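Local coordinates for protein lipopolysaccharide core heptose(I) kinase RfaP (Pseudomonas aeruginosa, PDB 6DFL) that phosphorylates the first heptose of the lipopolysaccharide inner core with ATP and magnesium, and also acts as a protein-tyrosine kinase that autophosphorylates, at residues R37-E42 / Y48-H53; R76-A81 / S110-E115; K140-E145 / D180-S185. All coordinates share one frame; numbering follows the deposited sequence.

Contact 1 (R37-E42 / Y48-H53); sequences RTLRTE and YFVKIH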
loop_
_atom_site.group_PDB
_atom_site.type_symbol
_atom_site.label_atom_id
_atom_site.label_comp_id
_atom_site.label_asym_id
_atom_site.label_seq_id
_atom_site.Cartn_x
_atom_site.Cartn_y
_atom_site.Cartn_z
ATOM N N ARG A 37 -26.152 -0.275 -4.064
ATOM C CA ARG A 37 -26.503 0.511 -2.887
ATOM C C ARG A 37 -25.456 0.294 -1.804
ATOM O O ARG A 37 -24.993 -0.834 -1.605
ATOM C CB ARG A 37 -27.891 0.129 -2.355
ATOM C CG ARG A 37 -28.502 1.139 -1.393
ATOM C CD ARG A 37 -29.985 0.850 -1.196
ATOM N NE ARG A 37 -30.231 -0.035 -0.066
ATOM C CZ ARG A 37 -31.115 0.192 0.901
ATOM N NH1 ARG A 37 -31.882 1.287 0.881
ATOM N NH2 ARG A 37 -31.245 -0.693 1.884
ATOM N N THR A 38 -25.087 1.381 -1.118
ATOM C CA THR A 38 -24.228 1.331 0.055
ATOM C C THR A 38 -24.857 2.174 1.151
ATOM O O THR A 38 -25.358 3.265 0.878
ATOM C CB THR A 38 -22.824 1.857 -0.241
ATOM O OG1 THR A 38 -22.407 1.412 -1.538
ATOM C CG2 THR A 38 -21.844 1.355 0.816
ATOM N N LEU A 39 -24.831 1.682 2.387
ATOM C CA LEU A 39 -25.333 2.474 3.497
ATOM C C LEU A 39 -24.595 2.070 4.756
ATOM O O LEU A 39 -24.237 0.908 4.921
ATOM C CB LEU A 39 -26.849 2.304 3.699
ATOM C CG LEU A 39 -27.359 0.940 4.170
ATOM C CD1 LEU A 39 -27.875 0.992 5.597
ATOM C CD2 LEU A 39 -28.435 0.417 3.243
ATOM N N ARG A 40 -24.371 3.040 5.640
ATOM C CA ARG A 40 -23.847 2.776 6.975
ATOM C C ARG A 40 -24.995 2.529 7.942
ATOM O O ARG A 40 -26.026 3.211 7.890
ATOM C CB ARG A 40 -23.001 3.946 7.476
ATOM C CG ARG A 40 -22.455 3.748 8.872
ATOM C CD ARG A 40 -21.529 4.893 9.233
ATOM N NE ARG A 40 -20.753 4.631 10.438
ATOM C CZ ARG A 40 -21.222 4.758 11.675
ATOM N NH1 ARG A 40 -22.474 5.137 11.875
ATOM N NH2 ARG A 40 -20.437 4.501 12.715
ATOM N N THR A 41 -24.821 1.547 8.819
ATOM C CA THR A 41 -25.847 1.219 9.794
ATOM C C THR A 41 -25.164 0.844 11.099
ATOM O O THR A 41 -23.978 0.519 11.127
ATOM C CB THR A 41 -26.767 0.086 9.299
ATOM O OG1 THR A 41 -27.883 -0.069 10.187
ATOM C CG2 THR A 41 -26.005 -1.224 9.206
ATOM N N GLU A 42 -25.914 0.922 12.194
ATOM C CA GLU A 42 -25.379 0.604 13.507
ATOM C C GLU A 42 -26.225 -0.475 14.159
ATOM O O GLU A 42 -27.452 -0.468 14.051
ATOM C CB GLU A 42 -25.323 1.836 14.408
ATOM C CG GLU A 42 -24.419 2.939 13.885
ATOM C CD GLU A 42 -24.189 4.035 14.908
ATOM O OE1 GLU A 42 -24.866 4.006 15.960
ATOM O OE2 GLU A 42 -23.330 4.916 14.667
ATOM N N TYR A 48 -21.597 -0.635 10.603
ATOM C CA TYR A 48 -21.340 -1.598 9.549
ATOM C C TYR A 48 -21.736 -0.960 8.230
ATOM O O TYR A 48 -22.655 -0.140 8.174
ATOM C CB TYR A 48 -22.145 -2.889 9.726
ATOM C CG TYR A 48 -22.021 -3.569 11.067
ATOM C CD1 TYR A 48 -22.651 -3.055 12.194
ATOM C CD2 TYR A 48 -21.320 -4.761 11.196
ATOM C CE1 TYR A 48 -22.551 -3.682 13.420
ATOM C CE2 TYR A 48 -21.212 -5.396 12.422
ATOM C CZ TYR A 48 -21.830 -4.853 13.533
ATOM O OH TYR A 48 -21.733 -5.479 14.763
ATOM N N PHE A 49 -21.050 -1.349 7.164
ATOM C CA PHE A 49 -21.387 -0.878 5.831
ATOM C C PHE A 49 -22.149 -1.973 5.108
ATOM O O PHE A 49 -21.782 -3.148 5.189
ATOM C CB PHE A 49 -20.137 -0.462 5.062
ATOM C CG PHE A 49 -19.446 0.740 5.654
ATOM C CD1 PHE A 49 -19.973 2.019 5.463
ATOM C CD2 PHE A 49 -18.278 0.597 6.406
ATOM C CE1 PHE A 49 -19.356 3.132 6.003
ATOM C CE2 PHE A 49 -17.646 1.712 6.952
ATOM C CZ PHE A 49 -18.194 2.987 6.744
ATOM N N VAL A 50 -23.247 -1.592 4.463
ATOM C CA VAL A 50 -24.149 -2.516 3.791
ATOM C C VAL A 50 -24.044 -2.249 2.303
ATOM O O VAL A 50 -24.293 -1.122 1.857
ATOM C CB VAL A 50 -25.597 -2.347 4.270
ATOM C CG1 VAL A 50 -26.529 -3.203 3.428
ATOM C CG2 VAL A 50 -25.714 -2.692 5.744
ATOM N N LYS A 51 -23.667 -3.269 1.538
ATOM C CA LYS A 51 -23.560 -3.152 0.091
ATOM C C LYS A 51 -24.530 -4.148 -0.525
ATOM O O LYS A 51 -24.412 -5.354 -0.292
ATOM C CB LYS A 51 -22.117 -3.387 -0.369
ATOM C CG LYS A 51 -21.160 -2.241 -0.010
ATOM C CD LYS A 51 -19.749 -2.710 0.320
ATOM C CE LYS A 51 -19.528 -2.772 1.844
ATOM N NZ LYS A 51 -18.102 -3.059 2.290
ATOM N N ILE A 52 -25.502 -3.643 -1.280
ATOM C CA ILE A 52 -26.546 -4.456 -1.894
ATOM C C ILE A 52 -26.475 -4.283 -3.401
ATOM O O ILE A 52 -26.428 -3.155 -3.897
ATOM C CB ILE A 52 -27.946 -4.062 -1.395
ATOM C CG1 ILE A 52 -28.069 -4.269 0.107
ATOM C CG2 ILE A 52 -29.017 -4.836 -2.146
ATOM C CD1 ILE A 52 -29.268 -3.524 0.688
ATOM N N HIS A 53 -26.487 -5.395 -4.127
ATOM C CA HIS A 53 -26.524 -5.389 -5.582
ATOM C C HIS A 53 -27.813 -6.102 -5.952
ATOM O O HIS A 53 -28.120 -7.151 -5.383
ATOM C CB HIS A 53 -25.290 -6.085 -6.179
ATOM C CG HIS A 53 -23.991 -5.748 -5.482
ATOM N ND1 HIS A 53 -22.957 -5.081 -6.108
ATOM C CD2 HIS A 53 -23.564 -5.988 -4.216
ATOM C CE1 HIS A 53 -21.961 -4.912 -5.256
ATOM N NE2 HIS A 53 -22.309 -5.447 -4.099
#

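Contact 2 (R76-A81 / S110-E115); sequences RQEWQA and SFIVTE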
loop_
_atom_site.group_PDB
_atom_site.type_symbol
_atom_site.label_atom_id
_atom_site.label_comp_id
_atom_site.label_asym_id
_atom_site.label_seq_id
_atom_site.Cartn_x
_atom_site.Cartn_y
_atom_site.Cartn_z
ATOM N N ARG A 76 -20.014 -10.781 -4.582
ATOM C CA ARG A 76 -19.114 -11.924 -4.548
ATOM C C ARG A 76 -17.661 -11.477 -4.584
ATOM O O ARG A 76 -16.827 -12.017 -3.848
ATOM C CB ARG A 76 -19.423 -12.850 -5.715
ATOM C CG ARG A 76 -18.583 -14.078 -5.807
ATOM C CD ARG A 76 -18.968 -14.840 -7.049
ATOM N NE ARG A 76 -20.347 -15.312 -6.988
ATOM C CZ ARG A 76 -20.926 -16.028 -7.944
ATOM N NH1 ARG A 76 -20.233 -16.344 -9.029
ATOM N NH2 ARG A 76 -22.188 -16.428 -7.816
ATOM N N GLN A 77 -17.347 -10.470 -5.406
ATOM C CA GLN A 77 -15.966 -10.020 -5.546
ATOM C C GLN A 77 -15.368 -9.642 -4.197
ATOM O O GLN A 77 -14.331 -10.184 -3.788
ATOM C CB GLN A 77 -15.884 -8.840 -6.509
ATOM C CG GLN A 77 -15.770 -9.233 -7.948
ATOM C CD GLN A 77 -17.067 -9.757 -8.498
ATOM O OE1 GLN A 77 -18.157 -9.263 -8.168
ATOM N NE2 GLN A 77 -16.967 -10.761 -9.351
ATOM N N GLU A 78 -15.996 -8.693 -3.509
ATOM C CA GLU A 78 -15.562 -8.321 -2.169
ATOM C C GLU A 78 -15.475 -9.533 -1.246
ATOM O O GLU A 78 -14.513 -9.673 -0.485
ATOM C CB GLU A 78 -16.519 -7.279 -1.600
ATOM C CG GLU A 78 -15.957 -6.455 -0.469
ATOM C CD GLU A 78 -16.917 -5.350 -0.043
ATOM O OE1 GLU A 78 -17.912 -5.119 -0.772
ATOM O OE2 GLU A 78 -16.679 -4.726 1.016
ATOM N N TRP A 79 -16.475 -10.419 -1.292
ATOM C CA TRP A 79 -16.544 -11.473 -0.280
ATOM C C TRP A 79 -15.382 -12.447 -0.403
ATOM O O TRP A 79 -14.823 -12.871 0.614
ATOM C CB TRP A 79 -17.865 -12.229 -0.377
ATOM C CG TRP A 79 -17.871 -13.554 0.345
ATOM C CD1 TRP A 79 -17.712 -14.783 -0.209
ATOM C CD2 TRP A 79 -18.062 -13.774 1.762
ATOM N NE1 TRP A 79 -17.796 -15.765 0.770
ATOM C CE2 TRP A 79 -18.016 -15.168 1.982
ATOM C CE3 TRP A 79 -18.267 -12.927 2.860
ATOM C CZ2 TRP A 79 -18.161 -15.732 3.244
ATOM C CZ3 TRP A 79 -18.415 -13.496 4.117
ATOM C CH2 TRP A 79 -18.354 -14.887 4.296
ATOM N N GLN A 80 -15.001 -12.804 -1.636
ATOM C CA GLN A 80 -13.923 -13.760 -1.848
ATOM C C GLN A 80 -12.564 -13.104 -1.629
ATOM O O GLN A 80 -11.618 -13.765 -1.173
ATOM C CB GLN A 80 -14.027 -14.362 -3.253
ATOM C CG GLN A 80 -15.055 -15.472 -3.413
ATOM C CD GLN A 80 -15.270 -15.858 -4.869
ATOM O OE1 GLN A 80 -14.605 -15.330 -5.769
ATOM N NE2 GLN A 80 -16.208 -16.778 -5.112
ATOM N N ALA A 81 -12.429 -11.809 -1.947
ATOM C CA ALA A 81 -11.186 -11.117 -1.613
ATOM C C ALA A 81 -10.999 -11.062 -0.108
ATOM O O ALA A 81 -9.930 -11.393 0.413
ATOM C CB ALA A 81 -11.168 -9.711 -2.195
ATOM N N SER A 110 -27.611 -9.709 -4.555
ATOM C CA SER A 110 -26.619 -10.013 -3.537
ATOM C C SER A 110 -26.471 -8.884 -2.535
ATOM O O SER A 110 -26.888 -7.751 -2.761
ATOM C CB SER A 110 -25.247 -10.318 -4.144
ATOM O OG SER A 110 -24.594 -9.115 -4.533
ATOM N N PHE A 111 -25.819 -9.217 -1.427
ATOM C CA PHE A 111 -25.511 -8.244 -0.398
ATOM C C PHE A 111 -24.276 -8.703 0.362
ATOM O O PHE A 111 -23.971 -9.900 0.430
ATOM C CB PHE A 111 -26.681 -8.055 0.566
ATOM C CG PHE A 111 -26.940 -9.239 1.454
ATOM C CD1 PHE A 111 -26.325 -9.342 2.705
ATOM C CD2 PHE A 111 -27.797 -10.250 1.050
ATOM C CE1 PHE A 111 -26.553 -10.432 3.532
ATOM C CE2 PHE A 111 -28.042 -11.339 1.874
ATOM C CZ PHE A 111 -27.407 -11.437 3.118
ATOM N N ILE A 112 -23.586 -7.735 0.949
ATOM C CA ILE A 112 -22.514 -8.024 1.885
ATOM C C ILE A 112 -22.426 -6.876 2.876
ATOM O O ILE A 112 -22.423 -5.706 2.489
ATOM C CB ILE A 112 -21.167 -8.263 1.161
ATOM C CG1 ILE A 112 -20.046 -8.529 2.151
ATOM C CG2 ILE A 112 -20.799 -7.092 0.257
ATOM C CD1 ILE A 112 -18.728 -8.819 1.453
ATOM N N VAL A 113 -22.323 -7.218 4.153
ATOM C CA VAL A 113 -22.183 -6.255 5.237
ATOM C C VAL A 113 -20.815 -6.448 5.892
ATOM O O VAL A 113 -20.528 -7.531 6.409
ATOM C CB VAL A 113 -23.295 -6.431 6.274
ATOM C CG1 VAL A 113 -23.149 -5.385 7.344
ATOM C CG2 VAL A 113 -24.645 -6.386 5.590
ATOM N N THR A 114 -20.001 -5.389 5.907
ATOM C CA THR A 114 -18.685 -5.367 6.527
ATOM C C THR A 114 -18.697 -4.482 7.765
ATOM O O THR A 114 -19.349 -3.436 7.788
ATOM C CB THR A 114 -17.618 -4.831 5.557
ATOM O OG1 THR A 114 -17.913 -3.467 5.206
ATOM C CG2 THR A 114 -17.558 -5.678 4.294
ATOM N N GLU A 115 -17.945 -4.895 8.781
ATOM C CA GLU A 115 -17.738 -4.067 9.960
ATOM C C GLU A 115 -17.001 -2.782 9.605
ATOM O O GLU A 115 -16.191 -2.734 8.673
ATOM C CB GLU A 115 -16.935 -4.814 11.018
ATOM C CG GLU A 115 -17.704 -5.883 11.765
ATOM C CD GLU A 115 -16.813 -6.650 12.750
ATOM O OE1 GLU A 115 -15.566 -6.503 12.694
ATOM O OE2 GLU A 115 -17.359 -7.404 13.584
#

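Contact 3 (K140-E145 / D180-S185); sequences KRALVE and DDFRLS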
loop_
_atom_site.group_PDB
_atom_site.type_symbol
_atom_site.label_atom_id
_atom_site.label_comp_id
_atom_site.label_asym_id
_atom_site.label_seq_id
_atom_site.Cartn_x
_atom_site.Cartn_y
_atom_site.Cartn_z
ATOM N N LYS A 140 7.771 7.615 7.580
ATOM C CA LYS A 140 7.451 7.589 6.162
ATOM C C LYS A 140 7.837 6.252 5.550
ATOM O O LYS A 140 6.996 5.533 5.002
ATOM C CB LYS A 140 8.161 8.743 5.464
ATOM C CG LYS A 140 7.871 8.861 3.996
ATOM C CD LYS A 140 8.727 9.956 3.424
ATOM C CE LYS A 140 8.459 10.138 1.960
ATOM N NZ LYS A 140 9.548 10.978 1.391
ATOM N N ARG A 141 9.111 5.877 5.679
ATOM C CA ARG A 141 9.589 4.653 5.040
ATOM C C ARG A 141 8.883 3.414 5.592
ATOM O O ARG A 141 8.554 2.490 4.841
ATOM C CB ARG A 141 11.103 4.563 5.192
ATOM C CG ARG A 141 11.847 5.673 4.438
ATOM C CD ARG A 141 13.361 5.463 4.529
ATOM N NE ARG A 141 13.967 6.142 5.670
ATOM C CZ ARG A 141 14.639 7.286 5.582
ATOM N NH1 ARG A 141 14.791 7.894 4.408
ATOM N NH2 ARG A 141 15.165 7.818 6.674
ATOM N N ALA A 142 8.586 3.397 6.887
ATOM C CA ALA A 142 7.834 2.274 7.435
ATOM C C ALA A 142 6.458 2.142 6.786
ATOM O O ALA A 142 5.998 1.020 6.537
ATOM C CB ALA A 142 7.700 2.428 8.945
ATOM N N LEU A 143 5.784 3.266 6.497
ATOM C CA LEU A 143 4.482 3.191 5.834
ATOM C C LEU A 143 4.623 2.748 4.382
ATOM O O LEU A 143 3.906 1.852 3.928
ATOM C CB LEU A 143 3.775 4.540 5.923
ATOM C CG LEU A 143 3.239 4.836 7.314
ATOM C CD1 LEU A 143 2.912 6.301 7.466
ATOM C CD2 LEU A 143 2.013 4.001 7.574
ATOM N N VAL A 144 5.551 3.360 3.638
ATOM C CA VAL A 144 5.847 2.893 2.288
ATOM C C VAL A 144 6.060 1.382 2.288
ATOM O O VAL A 144 5.510 0.660 1.449
ATOM C CB VAL A 144 7.081 3.621 1.723
ATOM C CG1 VAL A 144 7.545 2.927 0.461
ATOM C CG2 VAL A 144 6.770 5.089 1.451
ATOM N N GLU A 145 6.857 0.880 3.238
ATOM C CA GLU A 145 7.179 -0.542 3.220
ATOM C C GLU A 145 5.991 -1.373 3.658
ATOM O O GLU A 145 5.753 -2.454 3.109
ATOM C CB GLU A 145 8.393 -0.837 4.103
ATOM C CG GLU A 145 9.635 -0.133 3.622
ATOM C CD GLU A 145 10.872 -0.570 4.388
ATOM O OE1 GLU A 145 10.781 -1.602 5.091
ATOM O OE2 GLU A 145 11.918 0.118 4.287
ATOM N N ASP A 180 7.629 2.462 14.759
ATOM C CA ASP A 180 7.844 1.126 15.288
ATOM C C ASP A 180 6.546 0.414 15.578
ATOM O O ASP A 180 6.547 -0.811 15.746
ATOM C CB ASP A 180 8.697 1.187 16.557
ATOM C CG ASP A 180 10.067 1.745 16.288
ATOM O OD1 ASP A 180 10.699 1.284 15.313
ATOM O OD2 ASP A 180 10.498 2.666 17.015
ATOM N N ASP A 181 5.444 1.148 15.598
ATOM C CA ASP A 181 4.167 0.583 16.008
ATOM C C ASP A 181 3.052 1.311 15.255
ATOM O O ASP A 181 2.746 2.472 15.554
ATOM C CB ASP A 181 4.011 0.703 17.513
ATOM C CG ASP A 181 2.960 -0.222 18.050
ATOM O OD1 ASP A 181 3.196 -1.455 18.007
ATOM O OD2 ASP A 181 1.900 0.278 18.506
ATOM N N PHE A 182 2.470 0.622 14.269
ATOM C CA PHE A 182 1.299 1.072 13.518
ATOM C C PHE A 182 0.761 -0.108 12.724
ATOM O O PHE A 182 1.523 -0.987 12.314
ATOM C CB PHE A 182 1.631 2.230 12.571
ATOM C CG PHE A 182 2.563 1.857 11.452
ATOM C CD1 PHE A 182 3.936 1.987 11.603
ATOM C CD2 PHE A 182 2.070 1.391 10.245
ATOM C CE1 PHE A 182 4.811 1.653 10.571
ATOM C CE2 PHE A 182 2.941 1.047 9.201
ATOM C CZ PHE A 182 4.317 1.180 9.370
ATOM N N ARG A 183 -0.554 -0.124 12.498
ATOM C CA ARG A 183 -1.144 -1.174 11.680
ATOM C C ARG A 183 -2.036 -0.584 10.595
ATOM O O ARG A 183 -2.742 0.409 10.813
ATOM C CB ARG A 183 -1.938 -2.172 12.525
ATOM C CG ARG A 183 -3.052 -1.580 13.327
ATOM C CD ARG A 183 -3.655 -2.631 14.230
ATOM N NE ARG A 183 -4.804 -2.103 14.951
ATOM C CZ ARG A 183 -6.065 -2.419 14.687
ATOM N NH1 ARG A 183 -6.353 -3.278 13.713
ATOM N NH2 ARG A 183 -7.043 -1.876 15.401
ATOM N N LEU A 184 -1.977 -1.201 9.421
ATOM C CA LEU A 184 -2.769 -0.836 8.269
ATOM C C LEU A 184 -3.878 -1.860 8.063
ATOM O O LEU A 184 -3.809 -2.984 8.559
ATOM C CB LEU A 184 -1.895 -0.732 7.018
ATOM C CG LEU A 184 -0.820 0.353 7.080
ATOM C CD1 LEU A 184 -0.083 0.469 5.768
ATOM C CD2 LEU A 184 -1.414 1.704 7.477
ATOM N N SER A 185 -4.943 -1.428 7.378
ATOM C CA SER A 185 -5.932 -2.326 6.805
ATOM C C SER A 185 -6.223 -1.867 5.387
ATOM O O SER A 185 -6.339 -0.661 5.128
ATOM C CB SER A 185 -7.224 -2.348 7.612
ATOM O OG SER A 185 -6.976 -2.714 8.945
#

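Contact 1 (R37-E42 / Y48-H53)
Leu39 and Val50 define the register between segments 37-42 and 48-53: the amide N of Leu39 donates to Val50 O at 2.9 Å, and the amide N of Val50 returns a bond to Leu39 O at 2.7 Å. Thr41 and Tyr48 are joined by a similar reciprocal pair, while Ile52 N donates to Arg37 O. The N-to-C directions of the two strands differ by 159°, so they run antiparallel, and the loop between them makes a beta hairpin.

Lys51, beside Thr38 in a non-hydrogen-bonded pair, can be followed outward. Its CB lies 4.0 Å from Arg37 O, and its CG packs 3.8 Å from Thr38 CG2. Beyond CG the chain bends twice, at chi2 (146°) and chi3 (-100°), and carries CD, CE and NZ away from the first strand. There NZ forms a salt bridge with Glu78 OE2 and a hydrogen bond with Thr114 OG1, so two partners hold the buried ammonium group. The hairpin lies at one side of the antiparallel sheet in the N-terminal lobe of a protein-kinase fold. The position of Lys51 is consistent with that of the ATP-site lysine of kinases, paired with a glutamate from a helix.

The reverse face is apolar around Leu39 and Val50, whose side chains run side by side with Leu39 CG 3.7 Å from Val50 CB. Thr41 adds its methyl, CG2 lying 3.8 Å from Val50 CG2, while its OG1 bonds to Gln26 O. Farther along, Ile52 CD1 lies at the edge of the Arg37 guanidinium, in its plane, 3.7 Å from Arg37 NE, and Leu39 CD2 sits over one face of that group.

Contact 2 (R76-A81 / S110-E115)
Glu78 reaches Ile112 and Thr114 because its CG lies opposite the backbone nitrogen (chi1 -159°) and the chain beyond stays extended, projecting the carboxylate from the helix toward the strand. Ile112 answers with a comparable torsion, its CG1 also turned opposite the nitrogen (chi1 179°), which sends CD1 out to the helix. Here helix 76-87 packs over strand 109-115 in the N-terminal lobe of the kinase fold, a placement consistent with the helix called alphaC in protein kinases. The segment axes approach to 8.6 Å at an angle of 43°, so side chains must bridge the gap.

Ile112 CD1 is the main bump. It rests 3.8 Å from Trp79 CA and 4.0 Å from Trp79 CB, with the aliphatic part of Glu78 crossing Ile112 at a slant, Glu78 CG 4.1 Å from Ile112 CD1. Relative to the indole of Trp79, CD1 arrives at the edge, near the ring plane; the indole also stacks with the ring of Tyr98 of strand 95-101.

The two oxygens of the Glu78 carboxylate, whose polar partner is Lys51, divide their packing between methyl groups of the strand: Glu78 OE1 lies 3.6 Å from Ile112 CG2, whereas Glu78 OE2 lies 3.5 Å from Thr114 CG2.

Contact 3 (K140-E145 / D180-S185)
Phe182 is the bump that seats this contact, its ring entering a shallow hollow formed by Ala142 and Leu143 on helix 137-156. The floor of the hollow is low at Ala142, where a single methyl lets the aromatic rim come close: Ala142 CB is 3.4 Å from Phe182 CE1. Beside it the helix backbone itself makes contact, with Ala142 O set 3.3 Å from Phe182 CZ. That carbonyl oxygen approaches at the ring edge, near the ring plane, so the polarised C-H rim rather than the pi cloud faces it.

Leu143 forms the raised side of the hollow. Its CG stands over one face of the phenyl ring, 4.2 Å above the plane and displaced toward the rim, while CD2 reaches down to within 3.5 Å of Phe182 CE2. One helix residue therefore addresses the edge of the ring and the next addresses a face. Phe182 achieves this pose with CG set between its own backbone nitrogen and carbonyl carbon (chi1 66°), a torsion that aims the ring at the helix from a loop residue.

A second, smaller bump follows two residues later. Leu184 points its CB toward the helix, and its CD2 meets Leu143 CD2 at 4.1 Å, so Leu143 is touched by both Phe182 and Leu184. Between the two segments the touching atoms are carbon, apart from the Ala142 carbonyl oxygen.

Ala146, one turn farther along the helix, touches both Phe182 and Leu184, and Leu171 of strand 169-172 touches them too. The side chain of Leu143 also comes within about 4 Å of the bound acyl-phosphopantetheine ligand. In this C-terminal kinase lobe, helix 137-156 is thus packed between the sheet containing strands 169-172 and 184-186 and helix 221-232, whose Phe227 meets Val144.

From the N terminus, contact 1 closes first, a five-residue loop bringing strand 48-53 back along strand 37-41. After a stretch that is not modelled, the chain enters helix 76-87 and, after strand 95-101, returns along strand 109-115, closing contact 2. Strands 48-53 and 109-115 are sheet neighbours, and Lys51 with Glu78 links both contacts directly, so the first two form one unit in the N-terminal lobe. Contact 3 closes a later excursion, from helix 137-156 to strand 184-186, in the C-terminal lobe. All three are in series; none nests or crosses. Contact 3 lies about 29 Å and about 26 Å, centre to centre, from contacts 1 and 2, without touching either.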